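Local structure of uncharacterized protein (Neisseria gonorrhoeae, 5V77) at residues Y83-Q86 with F87-E90. The protein is of unknown function, belongs to the NGO_1070-like family and folds mainly as an antiparallel beta sheet. Sequence-based numbering, arbitrary orientation.
Sequences YKYQ and FYSE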
loop_
_atom_site.group_PDB
_atom_site.type_symbol
_atom_site.label_atom_id
_atom_site.label_comp_id
_atom_site.label_asym_id
_atom_site.label_seq_id
_atom_site.Cartn_x
_atom_site.Cartn_y
_atom_site.Cartn_z
ATOM N N TYR A 83 -15.243 -10.279 0.250
ATOM C CA TYR A 83 -15.848 -10.877 1.435
ATOM C C TYR A 83 -16.499 -9.780 2.263
ATOM O O TYR A 83 -15.877 -8.744 2.517
ATOM C CB TYR A 83 -14.805 -11.601 2.292
ATOM C CG TYR A 83 -14.068 -12.711 1.586
ATOM C CD1 TYR A 83 -14.428 -14.042 1.773
ATOM C CD2 TYR A 83 -13.010 -12.433 0.733
ATOM C CE1 TYR A 83 -13.748 -15.064 1.126
ATOM C CE2 TYR A 83 -12.329 -13.446 0.080
ATOM C CZ TYR A 83 -12.702 -14.754 0.279
ATOM O OH TYR A 83 -12.015 -15.749 -0.373
ATOM N N LYS A 84 -17.731 -10.006 2.710
ATOM C CA LYS A 84 -18.422 -9.015 3.530
ATOM C C LYS A 84 -18.698 -9.610 4.899
ATOM O O LYS A 84 -19.401 -10.619 5.008
ATOM C CB LYS A 84 -19.722 -8.549 2.871
ATOM C CG LYS A 84 -20.338 -7.340 3.559
ATOM C CD LYS A 84 -21.554 -6.825 2.803
ATOM C CE LYS A 84 -21.984 -5.459 3.322
ATOM N NZ LYS A 84 -22.296 -5.490 4.775
ATOM N N TYR A 85 -18.144 -8.989 5.936
ATOM C CA TYR A 85 -18.372 -9.380 7.320
ATOM C C TYR A 85 -19.336 -8.395 7.975
ATOM O O TYR A 85 -19.826 -7.457 7.343
ATOM C CB TYR A 85 -17.047 -9.450 8.077
ATOM C CG TYR A 85 -16.055 -10.380 7.425
ATOM C CD1 TYR A 85 -16.081 -11.747 7.685
ATOM C CD2 TYR A 85 -15.101 -9.901 6.547
ATOM C CE1 TYR A 85 -15.181 -12.603 7.088
ATOM C CE2 TYR A 85 -14.196 -10.749 5.943
ATOM C CZ TYR A 85 -14.242 -12.097 6.217
ATOM O OH TYR A 85 -13.338 -12.941 5.617
ATOM N N GLN A 86 -19.618 -8.614 9.263
ATOM C CA GLN A 86 -20.634 -7.803 9.924
ATOM C C GLN A 86 -20.255 -6.329 9.935
ATOM O O GLN A 86 -21.110 -5.464 9.716
ATOM C CB GLN A 86 -20.877 -8.288 11.353
ATOM C CG GLN A 86 -21.913 -7.435 12.071
ATOM C CD GLN A 86 -22.335 -8.001 13.409
ATOM O OE1 GLN A 86 -21.568 -8.702 14.073
ATOM N NE2 GLN A 86 -23.565 -7.701 13.812
ATOM N N PHE A 87 -18.980 -6.020 10.170
ATOM C CA PHE A 87 -18.559 -4.637 10.337
ATOM C C PHE A 87 -17.531 -4.155 9.329
ATOM O O PHE A 87 -17.142 -2.987 9.399
ATOM C CB PHE A 87 -17.989 -4.415 11.740
ATOM C CG PHE A 87 -18.997 -4.583 12.835
ATOM C CD1 PHE A 87 -20.032 -3.678 12.983
ATOM C CD2 PHE A 87 -18.891 -5.625 13.732
ATOM C CE1 PHE A 87 -20.967 -3.825 14.004
ATOM C CE2 PHE A 87 -19.818 -5.777 14.755
ATOM C CZ PHE A 87 -20.856 -4.875 14.886
ATOM N N TYR A 88 -17.073 -5.001 8.409
ATOM C CA TYR A 88 -16.061 -4.586 7.446
ATOM C C TYR A 88 -16.087 -5.553 6.272
ATOM O O TYR A 88 -16.796 -6.565 6.290
ATOM C CB TYR A 88 -14.673 -4.529 8.099
ATOM C CG TYR A 88 -14.067 -5.892 8.352
ATOM C CD1 TYR A 88 -14.414 -6.636 9.468
ATOM C CD2 TYR A 88 -13.132 -6.426 7.470
ATOM C CE1 TYR A 88 -13.858 -7.885 9.699
ATOM C CE2 TYR A 88 -12.576 -7.676 7.684
ATOM C CZ TYR A 88 -12.940 -8.398 8.801
ATOM O OH TYR A 88 -12.381 -9.636 9.019
ATOM N N SER A 89 -15.294 -5.237 5.248
ATOM C CA SER A 89 -15.181 -6.086 4.071
ATOM C C SER A 89 -13.710 -6.252 3.704
ATOM O O SER A 89 -12.847 -5.497 4.154
ATOM C CB SER A 89 -15.982 -5.515 2.886
ATOM O OG SER A 89 -17.377 -5.496 3.180
ATOM N N GLU A 90 -13.435 -7.250 2.863
ATOM C CA GLU A 90 -12.073 -7.559 2.452
ATOM C C GLU A 90 -12.069 -7.947 0.982
ATOM O O GLU A 90 -12.939 -8.702 0.540
ATOM C CB GLU A 90 -11.494 -8.705 3.301
ATOM C CG GLU A 90 -10.025 -9.016 3.016
ATOM C CD GLU A 90 -9.520 -10.191 3.827
ATOM O OE1 GLU A 90 -10.312 -10.746 4.601
ATOM O OE2 GLU A 90 -8.331 -10.556 3.696
#
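Y83-Q86 and F87-E90 form the end of a beta hairpin: Y83 and E90 make an antiparallel hydrogen-bonded pair, with Y83 N to E90 O at 2.8 Å and E90 N to Y83 O at 2.9 Å, K84 and S89 the non-hydrogen-bonded pair next to it. Y85 N then reaches Y88 O at 2.8 Å, and the chain reverses through Q86 and F87, whose backbone torsions fit a type I turn. The reverse bond of this last pair is missing: Y88 N is buried without a partner.

The main side-chain contact is an offset stack of the Y85 and Y88 rings, centroids 4.8 Å apart and planes at 23°. Y85 CD2 sits over the rim of the Y88 ring, 3.5 Å from Y88 CZ, while Y88 OH lies over a face of the Y85 ring; Y85 CB adds a CH-pi contact. Y88 CG stands between its own backbone N and carbonyl carbon (chi1 74°), which brings the ring back against the face of the Y85 ring although the side chain sets out away from Y83-Q86. Y85 OH passes E90 OE1 at 3.9 Å, a proximity too long to count as a bond.

At the turn, the extended Q86 chain runs alongside the F87 ring, CG 3.8 Å from its centroid and over its centre, with the amide stacked at 21° to the ring plane. On the face carrying K84 and S89, K84 CG packs against S89 OG at 3.5 Å.

Y83 OH is hydrogen-bonded to E81, and the imidazole of H8, left over from the purification tag, meets the Y85 ring nearly parallel to it. The hairpin joins strands 75-84 and 89-94 and is flanked by strand 9-13, where M9 bonds K84 through the backbone, and by strand 98-103, which receives Y88 and E90 side chains.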